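Local atomic coordinates of BIFUNCTIONAL PROTEIN Proline utilization A (PutA) (Corynebacterium freiburgense, PDB entry 5UX5), a protein that oxidises proline to glutamate in two steps, using an FAD-dependent proline dehydrogenase and an NAD-dependent aldehyde dehydrogenase carried on one chain. Residues 297-302 with 328-333; 554-559 with 597-602; 718-723 with 762-767. All coordinates share one frame; numbering follows the deposited sequence.

Contact 1: residues 297-302 with 328-333. With FAD (flavin-adenine dinucleotide), chain E.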
loop_
_atom_site.group_PDB
_atom_site.type_symbol
_atom_site.label_atom_id
_atom_site.label_comp_id
_atom_site.label_asym_id
_atom_site.label_seq_id
_atom_site.Cartn_x
_atom_site.Cartn_y
_atom_site.Cartn_z
ATOM N N LEU A 297 3.017 14.323 -28.375
ATOM C CA LEU A 297 4.248 13.810 -27.796
ATOM C C LEU A 297 4.657 14.690 -26.630
ATOM O O LEU A 297 4.914 15.880 -26.827
ATOM C CB LEU A 297 5.358 13.810 -28.835
ATOM C CG LEU A 297 5.421 12.589 -29.715
ATOM C CD1 LEU A 297 6.804 12.549 -30.321
ATOM C CD2 LEU A 297 5.133 11.401 -28.881
ATOM N N VAL A 298 4.736 14.109 -25.429
ATOM C CA VAL A 298 5.239 14.793 -24.241
ATOM C C VAL A 298 6.400 13.977 -23.691
ATOM O O VAL A 298 6.583 12.804 -24.037
ATOM C CB VAL A 298 4.155 14.995 -23.153
ATOM C CG1 VAL A 298 2.870 15.635 -23.731
ATOM C CG2 VAL A 298 3.845 13.686 -22.462
ATOM N N LYS A 299 7.224 14.610 -22.859
ATOM C CA LYS A 299 8.293 13.811 -22.259
ATOM C C LYS A 299 7.792 13.038 -21.043
ATOM O O LYS A 299 8.154 11.869 -20.866
ATOM C CB LYS A 299 9.520 14.681 -21.945
ATOM C CG LYS A 299 10.363 14.952 -23.217
ATOM C CD LYS A 299 11.475 16.008 -23.061
ATOM C CE LYS A 299 12.051 16.389 -24.454
ATOM N NZ LYS A 299 13.188 17.391 -24.481
ATOM N N GLY A 300 6.920 13.647 -20.235
ATOM C CA GLY A 300 6.299 12.982 -19.094
ATOM C C GLY A 300 6.377 13.799 -17.821
ATOM O O GLY A 300 7.455 14.309 -17.492
ATOM N N ALA A 301 5.267 13.940 -17.086
ATOM C CA ALA A 301 5.221 14.850 -15.942
ATOM C C ALA A 301 5.102 14.145 -14.589
ATOM O O ALA A 301 4.998 14.819 -13.564
ATOM C CB ALA A 301 4.079 15.846 -16.110
ATOM N N ASN A 302 5.170 12.822 -14.544
ATOM C CA ASN A 302 4.839 12.083 -13.338
ATOM C C ASN A 302 6.023 11.247 -12.824
ATOM O O ASN A 302 5.830 10.194 -12.211
ATOM C CB ASN A 302 3.616 11.211 -13.595
ATOM C CG ASN A 302 3.033 10.641 -12.330
ATOM O OD1 ASN A 302 2.776 11.367 -11.350
ATOM N ND2 ASN A 302 2.864 9.318 -12.317
ATOM N N ALA A 328 16.412 11.249 -25.902
ATOM C CA ALA A 328 16.692 10.381 -27.041
ATOM C C ALA A 328 15.416 9.781 -27.605
ATOM O O ALA A 328 15.204 9.784 -28.825
ATOM C CB ALA A 328 17.662 9.274 -26.631
ATOM N N ASN A 329 14.581 9.210 -26.736
ATOM C CA ASN A 329 13.348 8.587 -27.193
ATOM C C ASN A 329 12.383 9.622 -27.758
ATOM O O ASN A 329 11.607 9.317 -28.668
ATOM C CB ASN A 329 12.703 7.814 -26.038
ATOM C CG ASN A 329 11.604 6.871 -26.504
ATOM O OD1 ASN A 329 11.744 6.208 -27.527
ATOM N ND2 ASN A 329 10.521 6.793 -25.744
ATOM N N PHE A 330 12.393 10.839 -27.213
ATOM C CA PHE A 330 11.591 11.907 -27.788
ATOM C C PHE A 330 11.987 12.129 -29.243
ATOM O O PHE A 330 11.129 12.270 -30.118
ATOM C CB PHE A 330 11.767 13.174 -26.951
ATOM C CG PHE A 330 10.679 14.195 -27.112
ATOM C CD1 PHE A 330 9.503 14.095 -26.395
ATOM C CD2 PHE A 330 10.838 15.276 -27.976
ATOM C CE1 PHE A 330 8.509 15.066 -26.536
ATOM C CE2 PHE A 330 9.853 16.236 -28.117
ATOM C CZ PHE A 330 8.699 16.135 -27.392
ATOM N N LEU A 331 13.290 12.112 -29.530
ATOM C CA LEU A 331 13.732 12.246 -30.913
ATOM C C LEU A 331 13.415 10.999 -31.725
ATOM O O LEU A 331 13.106 11.103 -32.915
ATOM C CB LEU A 331 15.222 12.555 -30.965
ATOM C CG LEU A 331 15.698 13.870 -30.346
ATOM C CD1 LEU A 331 17.188 13.809 -30.162
ATOM C CD2 LEU A 331 15.420 14.995 -31.273
ATOM N N ARG A 332 13.505 9.807 -31.121
ATOM C CA ARG A 332 13.180 8.598 -31.882
ATOM C C ARG A 332 11.711 8.572 -32.284
ATOM O O ARG A 332 11.377 8.233 -33.427
ATOM C CB ARG A 332 13.529 7.332 -31.104
ATOM C CG ARG A 332 13.153 6.048 -31.854
ATOM C CD ARG A 332 13.616 4.769 -31.140
ATOM N NE ARG A 332 13.123 4.727 -29.762
ATOM C CZ ARG A 332 13.276 3.712 -28.908
ATOM N NH1 ARG A 332 13.918 2.618 -29.264
ATOM N NH2 ARG A 332 12.789 3.801 -27.679
ATOM N N MET A 333 10.815 8.929 -31.368
ATOM C CA MET A 333 9.402 8.871 -31.708
ATOM C C MET A 333 9.036 9.916 -32.750
ATOM O O MET A 333 8.253 9.643 -33.666
ATOM C CB MET A 333 8.544 9.013 -30.456
ATOM C CG MET A 333 8.784 7.897 -29.459
ATOM S SD MET A 333 7.407 7.644 -28.322
ATOM C CE MET A 333 7.322 9.230 -27.558
HETATM P PA FAD E . 12.996 19.373 -20.662
HETATM O O1A FAD E . 13.892 20.045 -19.564
HETATM O O2A FAD E . 13.579 19.058 -21.959
HETATM O O5B FAD E . 12.393 18.054 -20.356
HETATM C C5B FAD E . 12.082 17.718 -19.017
HETATM C C4B FAD E . 11.554 16.296 -18.987
HETATM O O4B FAD E . 12.602 15.372 -19.014
HETATM C C3B FAD E . 10.771 15.982 -17.753
HETATM O O3B FAD E . 9.454 16.408 -17.748
HETATM C C2B FAD E . 10.880 14.502 -17.680
HETATM O O2B FAD E . 9.855 13.881 -18.366
HETATM C C1B FAD E . 12.247 14.244 -18.245
HETATM N N9A FAD E . 13.252 14.013 -17.218
HETATM C C8A FAD E . 13.932 14.982 -16.493
HETATM N N7A FAD E . 14.765 14.388 -15.616
HETATM C C5A FAD E . 14.697 13.003 -15.724
HETATM C C6A FAD E . 15.339 11.923 -15.090
HETATM N N6A FAD E . 16.324 12.081 -14.033
HETATM N N1A FAD E . 15.023 10.673 -15.464
HETATM C C2A FAD E . 14.085 10.453 -16.439
HETATM N N3A FAD E . 13.443 11.483 -17.074
HETATM C C4A FAD E . 13.720 12.751 -16.748
HETATM N N1 FAD E . 2.896 15.591 -19.348
HETATM C C2 FAD E . 2.197 14.338 -19.207
HETATM O O2 FAD E . 2.778 13.344 -18.457
HETATM N N3 FAD E . 0.925 14.186 -19.774
HETATM C C4 FAD E . 0.328 15.205 -20.518
HETATM O O4 FAD E . -0.924 15.025 -21.081
HETATM C C4X FAD E . 1.108 16.451 -20.811
HETATM N N5 FAD E . 0.648 17.432 -21.682
HETATM C C5X FAD E . 1.427 18.562 -21.969
HETATM C C6 FAD E . 0.965 19.561 -22.846
HETATM C C7 FAD E . 1.763 20.671 -23.102
HETATM C C7M FAD E . 1.295 21.757 -24.025
HETATM C C8 FAD E . 3.003 20.797 -22.528
HETATM C C8M FAD E . 3.856 21.991 -22.810
HETATM C C9 FAD E . 3.464 19.817 -21.662
HETATM C C9A FAD E . 2.681 18.710 -21.389
HETATM N N10 FAD E . 3.197 17.717 -20.507
HETATM C C10 FAD E . 2.422 16.577 -20.205
HETATM C "C1'" FAD E . 4.509 17.915 -19.863
HETATM C "C2'" FAD E . 5.691 17.227 -20.491
HETATM O "O2'" FAD E . 5.550 15.863 -20.318
HETATM C "C3'" FAD E . 6.960 17.788 -19.815
HETATM O "O3'" FAD E . 6.921 17.440 -18.486
HETATM C "C4'" FAD E . 7.206 19.300 -19.884
HETATM O "O4'" FAD E . 6.610 19.906 -20.974
HETATM C "C5'" FAD E . 8.696 19.693 -19.757
HETATM O "O5'" FAD E . 9.606 18.961 -20.569
HETATM P P FAD E . 10.450 19.597 -21.798
HETATM O O1P FAD E . 10.423 18.841 -23.180
HETATM O O2P FAD E . 9.902 21.074 -21.713
HETATM O O3P FAD E . 11.851 20.144 -21.193
#
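In the FAD pocket of the proline dehydrogenase barrel, K299 lies across the ring of F330. The lysine CE sits over one face, 3.9 Å from the F330 ring centroid in a CH-pi contact, and NZ follows as a longer cation-pi partner, 20° off the ring normal. With chi1 at -79°, CG is anti to the carbonyl carbon and the extended lysine side chain runs at about a right angle to that of F330; its NZ bonds O2A of the FAD diphosphate at 3.0 Å and forms a salt bridge with D327. A long, flexible cation suits this double task. The ring edge of F330 faces the backbone, CE1 lying 3.7 Å from V298 C, while L297 CD2 meets M333 CE at 3.4 Å. V298 points the other way, placing CG1 3.5 Å from flavin N5. G300 has backbone angles at which a CB would collide with K299 O, so glycine suits it; its N bonds FAD O2' at 2.6 Å, and A301 N bonds flavin O2 at 2.9 Å. Strand 293-298 pairs with 260-265 and 345-350; helix 323-337 covers its end, with F330 touching helix 354-367 and M333 touching helix 271-287.

Contact 2: residues 554-559 with 597-602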
loop_
_atom_site.group_PDB
_atom_site.type_symbol
_atom_site.label_atom_id
_atom_site.label_comp_id
_atom_site.label_asym_id
_atom_site.label_seq_id
_atom_site.Cartn_x
_atom_site.Cartn_y
_atom_site.Cartn_z
ATOM N N ASP A 554 -3.559 -10.773 -3.423
ATOM C CA ASP A 554 -2.203 -10.840 -3.975
ATOM C C ASP A 554 -1.108 -10.362 -3.025
ATOM O O ASP A 554 -0.082 -11.054 -2.925
ATOM C CB ASP A 554 -2.160 -10.097 -5.312
ATOM C CG ASP A 554 -0.812 -10.231 -6.040
ATOM O OD1 ASP A 554 -0.431 -11.361 -6.435
ATOM O OD2 ASP A 554 -0.159 -9.180 -6.270
ATOM N N PRO A 555 -1.216 -9.224 -2.324
ATOM C CA PRO A 555 -0.160 -8.890 -1.339
ATOM C C PRO A 555 -0.058 -9.904 -0.228
ATOM O O PRO A 555 1.003 -10.025 0.395
ATOM C CB PRO A 555 -0.592 -7.528 -0.777
ATOM C CG PRO A 555 -1.557 -6.998 -1.722
ATOM C CD PRO A 555 -2.243 -8.169 -2.374
ATOM N N GLU A 556 -1.139 -10.637 0.043
ATOM C CA GLU A 556 -1.118 -11.633 1.104
ATOM C C GLU A 556 -0.240 -12.808 0.733
ATOM O O GLU A 556 0.426 -13.394 1.603
ATOM C CB GLU A 556 -2.539 -12.107 1.421
ATOM C CG GLU A 556 -2.551 -12.973 2.640
ATOM C CD GLU A 556 -3.882 -13.569 2.985
ATOM O OE1 GLU A 556 -4.927 -12.963 2.665
ATOM O OE2 GLU A 556 -3.869 -14.640 3.624
ATOM N N VAL A 557 -0.235 -13.175 -0.553
ATOM C CA VAL A 557 0.675 -14.211 -1.024
ATOM C C VAL A 557 2.115 -13.719 -0.897
ATOM O O VAL A 557 3.034 -14.489 -0.592
ATOM C CB VAL A 557 0.303 -14.627 -2.461
ATOM C CG1 VAL A 557 1.347 -15.594 -3.036
ATOM C CG2 VAL A 557 -1.090 -15.247 -2.461
ATOM N N SER A 558 2.333 -12.427 -1.128
ATOM C CA SER A 558 3.664 -11.890 -0.917
ATOM C C SER A 558 4.052 -11.963 0.546
ATOM O O SER A 558 5.195 -12.326 0.863
ATOM C CB SER A 558 3.752 -10.470 -1.446
ATOM O OG SER A 558 3.614 -10.547 -2.855
ATOM N N GLU A 559 3.109 -11.638 1.446
ATOM C CA GLU A 559 3.375 -11.739 2.871
ATOM C C GLU A 559 3.751 -13.170 3.245
ATOM O O GLU A 559 4.681 -13.397 4.035
ATOM C CB GLU A 559 2.165 -11.238 3.673
ATOM C CG GLU A 559 2.466 -10.836 5.138
ATOM C CD GLU A 559 1.254 -10.280 5.896
ATOM O OE1 GLU A 559 0.126 -10.558 5.481
ATOM O OE2 GLU A 559 1.410 -9.546 6.899
ATOM N N PRO A 597 -6.314 -15.953 4.989
ATOM C CA PRO A 597 -6.243 -17.416 5.073
ATOM C C PRO A 597 -5.002 -18.059 4.491
ATOM O O PRO A 597 -4.901 -19.289 4.554
ATOM C CB PRO A 597 -7.480 -17.850 4.294
ATOM C CG PRO A 597 -7.580 -16.806 3.260
ATOM C CD PRO A 597 -7.242 -15.513 3.939
ATOM N N VAL A 598 -4.010 -17.326 3.999
ATOM C CA VAL A 598 -2.771 -17.945 3.551
ATOM C C VAL A 598 -1.561 -17.439 4.340
ATOM O O VAL A 598 -0.767 -18.231 4.842
ATOM C CB VAL A 598 -2.569 -17.767 2.034
ATOM C CG1 VAL A 598 -1.196 -18.327 1.606
ATOM C CG2 VAL A 598 -3.717 -18.479 1.273
ATOM N N ALA A 599 -1.431 -16.125 4.498
ATOM C CA ALA A 599 -0.250 -15.579 5.164
ATOM C C ALA A 599 -0.248 -15.864 6.669
ATOM O O ALA A 599 0.790 -16.224 7.242
ATOM C CB ALA A 599 -0.160 -14.081 4.914
ATOM N N ILE A 600 -1.382 -15.695 7.337
ATOM C CA ILE A 600 -1.346 -15.888 8.778
ATOM C C ILE A 600 -1.150 -17.357 9.136
ATOM O O ILE A 600 -0.236 -17.652 9.912
ATOM C CB ILE A 600 -2.577 -15.280 9.453
ATOM C CG1 ILE A 600 -2.407 -13.747 9.433
ATOM C CG2 ILE A 600 -2.743 -15.872 10.863
ATOM C CD1 ILE A 600 -3.560 -12.960 9.986
ATOM N N PRO A 601 -1.886 -18.317 8.569
ATOM C CA PRO A 601 -1.541 -19.720 8.883
ATOM C C PRO A 601 -0.102 -20.036 8.528
ATOM O O PRO A 601 0.629 -20.592 9.352
ATOM C CB PRO A 601 -2.558 -20.542 8.063
ATOM C CG PRO A 601 -3.207 -19.591 7.142
ATOM C CD PRO A 601 -3.047 -18.213 7.651
ATOM N N LEU A 602 0.347 -19.660 7.332
ATOM C CA LEU A 602 1.713 -20.002 6.957
ATOM C C LEU A 602 2.736 -19.254 7.807
ATOM O O LEU A 602 3.826 -19.776 8.063
ATOM C CB LEU A 602 1.956 -19.735 5.470
ATOM C CG LEU A 602 1.362 -20.763 4.509
ATOM C CD1 LEU A 602 1.737 -20.428 3.059
ATOM C CD2 LEU A 602 1.825 -22.152 4.875
#
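E556 reaches from helix 550-574 to V598, just before helix 599-611, and to A599, its first residue, and the side chain can be followed outward atom by atom. CB leaves the helix toward the partner segment, and with CG anti to the backbone N (chi1 -172°) and an extended chain beyond, the carboxylate is carried across to the partner segment. CG is the apolar part of the reach, packing 3.5 Å from A599 CB. The methyl of A599 also lies 3.4 Å from E556 O, so a small residue fits where the two backbones come closest. At CD the group divides. OE1 passes 3.7 Å from P597 CD and forms a salt bridge with K548. OE2 takes two backbone N-H groups: V598 N at 2.7 Å, met nearly end-on to the C-O bond, and A599 N at 3.0 Å, on the anti lone pair. Both bonds are nearly straight, at 164° and 166°. The neighbouring P597 N has no hydrogen to give, which leaves OE2 to the next two amides. One turn further on, E559 brings OE1 to 3.6 Å from A599 CB, flanking the methyl. P597 closes the PWNFP sequence characteristic of aldehyde dehydrogenases, so the contact ties the end of that signature to the preceding long helix. The two N-H groups present partial positive charge, and a glutamate is long enough to reach them from another helix. Together with K548 on the other oxygen, this setting would be expected to favour the ionised carboxylate, while amides at and just before the first turn, which have no preceding turn to bond to, find an acceptor in OE2.

Contact 3: residues 718-723 with 762-767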
loop_
_atom_site.group_PDB
_atom_site.type_symbol
_atom_site.label_atom_id
_atom_site.label_comp_id
_atom_site.label_asym_id
_atom_site.label_seq_id
_atom_site.Cartn_x
_atom_site.Cartn_y
_atom_site.Cartn_z
ATOM N N PHE A 718 -12.306 0.067 4.301
ATOM C CA PHE A 718 -13.162 -0.739 3.449
ATOM C C PHE A 718 -12.440 -1.836 2.664
ATOM O O PHE A 718 -13.116 -2.675 2.053
ATOM C CB PHE A 718 -13.949 0.188 2.505
ATOM C CG PHE A 718 -14.869 1.142 3.238
ATOM C CD1 PHE A 718 -15.685 0.691 4.278
ATOM C CD2 PHE A 718 -14.882 2.498 2.936
ATOM C CE1 PHE A 718 -16.535 1.582 4.996
ATOM C CE2 PHE A 718 -15.724 3.397 3.642
ATOM C CZ PHE A 718 -16.553 2.935 4.678
ATOM N N GLY A 719 -11.109 -1.891 2.678
ATOM C CA GLY A 719 -10.448 -3.043 2.092
ATOM C C GLY A 719 -10.901 -4.320 2.775
ATOM O O GLY A 719 -11.113 -4.354 3.986
ATOM N N HIS A 720 -11.110 -5.368 1.984
ATOM C CA HIS A 720 -11.635 -6.641 2.502
ATOM C C HIS A 720 -12.886 -6.394 3.340
ATOM O O HIS A 720 -13.112 -7.042 4.362
ATOM C CB HIS A 720 -10.567 -7.408 3.288
ATOM C CG HIS A 720 -10.805 -8.889 3.381
ATOM N ND1 HIS A 720 -11.853 -9.521 2.746
ATOM C CD2 HIS A 720 -10.110 -9.868 4.017
ATOM C CE1 HIS A 720 -11.814 -10.814 3.014
ATOM N NE2 HIS A 720 -10.762 -11.054 3.776
ATOM N N ALA A 721 -13.691 -5.413 2.909
ATOM C CA ALA A 721 -14.972 -5.057 3.531
ATOM C C ALA A 721 -14.835 -4.710 5.011
ATOM O O ALA A 721 -15.772 -4.894 5.780
ATOM C CB ALA A 721 -15.995 -6.176 3.341
ATOM N N GLY A 722 -13.683 -4.183 5.425
ATOM C CA GLY A 722 -13.412 -3.892 6.825
ATOM C C GLY A 722 -13.080 -5.092 7.697
ATOM O O GLY A 722 -13.080 -4.959 8.930
ATOM N N GLN A 723 -12.795 -6.255 7.101
ATOM C CA GLN A 723 -12.622 -7.501 7.852
ATOM C C GLN A 723 -11.151 -7.704 8.205
ATOM O O GLN A 723 -10.541 -8.738 7.922
ATOM C CB GLN A 723 -13.168 -8.690 7.057
ATOM C CG GLN A 723 -14.664 -8.589 6.638
ATOM C CD GLN A 723 -15.121 -9.769 5.785
ATOM O OE1 GLN A 723 -15.867 -10.633 6.231
ATOM N NE2 GLN A 723 -14.680 -9.790 4.539
ATOM N N THR A 762 -14.423 -3.767 -6.187
ATOM C CA THR A 762 -13.450 -3.008 -5.423
ATOM C C THR A 762 -13.726 -3.030 -3.924
ATOM O O THR A 762 -12.887 -2.540 -3.158
ATOM C CB THR A 762 -13.380 -1.550 -5.935
ATOM O OG1 THR A 762 -14.697 -1.024 -6.138
ATOM C CG2 THR A 762 -12.667 -1.512 -7.263
ATOM N N MET A 763 -14.883 -3.542 -3.484
ATOM C CA MET A 763 -15.101 -3.946 -2.091
ATOM C C MET A 763 -15.849 -5.268 -2.095
ATOM O O MET A 763 -16.996 -5.326 -2.547
ATOM C CB MET A 763 -15.875 -2.929 -1.253
ATOM C CG MET A 763 -15.900 -3.387 0.198
ATOM S SD MET A 763 -17.227 -2.787 1.210
ATOM C CE MET A 763 -16.797 -1.097 1.289
ATOM N N ASN A 764 -15.195 -6.323 -1.602
ATOM C CA ASN A 764 -15.735 -7.672 -1.652
ATOM C C ASN A 764 -16.841 -7.877 -0.610
ATOM O O ASN A 764 -17.214 -6.971 0.151
ATOM C CB ASN A 764 -14.602 -8.688 -1.499
ATOM C CG ASN A 764 -13.574 -8.282 -0.439
ATOM O OD1 ASN A 764 -12.624 -7.513 -0.702
ATOM N ND2 ASN A 764 -13.754 -8.809 0.759
ATOM N N GLY A 765 -17.376 -9.106 -0.583
ATOM C CA GLY A 765 -18.420 -9.465 0.349
ATOM C C GLY A 765 -17.860 -9.973 1.665
ATOM O O GLY A 765 -16.651 -10.018 1.890
ATOM N N LEU A 766 -18.766 -10.350 2.558
ATOM C CA LEU A 766 -18.362 -10.866 3.852
ATOM C C LEU A 766 -18.183 -12.375 3.786
ATOM O O LEU A 766 -18.642 -13.043 2.855
ATOM C CB LEU A 766 -19.371 -10.511 4.938
ATOM C CG LEU A 766 -19.794 -9.055 5.112
ATOM C CD1 LEU A 766 -20.976 -9.061 6.072
ATOM C CD2 LEU A 766 -18.646 -8.108 5.589
ATOM N N ILE A 767 -17.470 -12.899 4.785
ATOM C CA ILE A 767 -17.154 -14.318 4.842
ATOM C C ILE A 767 -18.383 -15.148 5.163
ATOM O O ILE A 767 -18.397 -16.358 4.905
ATOM C CB ILE A 767 -16.025 -14.545 5.868
ATOM C CG1 ILE A 767 -15.362 -15.897 5.640
ATOM C CG2 ILE A 767 -16.529 -14.348 7.281
ATOM C CD1 ILE A 767 -14.587 -15.933 4.305
#
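A721 sets its methyl against the N764 carbonyl, CB lying 3.5 Å from N764 O, and against the L766 side chain, 4.0 Å from L766 CD2; a methyl suits the position, since it meets both a carbonyl oxygen and a leucine. Beside it M763, whose chain bends at chi3 (-68°), sets CE 3.4 Å from F718 CB; the long, bendable methionine makes this reach while SD stays beside A721. Polar bonds continue the tight part. N764 ND2 donates to H720 ND1 at 2.8 Å, arriving at the edge in the plane of the imidazole, though the amide is turned 50° against the ring; ND1 therefore acts as acceptor. The residues H720, A721 and G722 all have positive phi, forming a short left-handed turn that runs into the G-Q-x-C sequence of aldehyde dehydrogenases, of which G722 and Q723 are the first two residues and whose cysteine is the catalytic nucleophile in the family. Q723 joins the turn to the other segment: NE2 bonds H720 O at 3.2 Å, from the opposite face to Q723 N, and OE1 accepts I767 N at 3.1 Å, on a lone pair in the carbonyl plane. Toward the outside the packing thins. L766 and I767 are partly exposed; L766 crosses the Q723 side chain obliquely, its CD2 3.9 Å from Q723 CD, while I767 CG2 comes no nearer to Q723 OE1 than 3.9 Å.

How the contacts relate
Contact 1 belongs to the proline dehydrogenase part, whereas contacts 2 and 3 lie together in the aldehyde dehydrogenase part. The centre of contact 1 is about 40 Å from that of either of the others, with nearest atoms about 20 Å apart. Contacts 2 and 3 have centres about 16 Å apart and nearest atoms about 6 Å apart. K548 links them, since it pairs with E556 and is touched by H720, and N595, two residues before P597, bonds Q723 O. Measured from the nearest side chain, NAD lies about 7 Å from I767 and about 10 Å from P597, while FAD is bonded directly by contact 1.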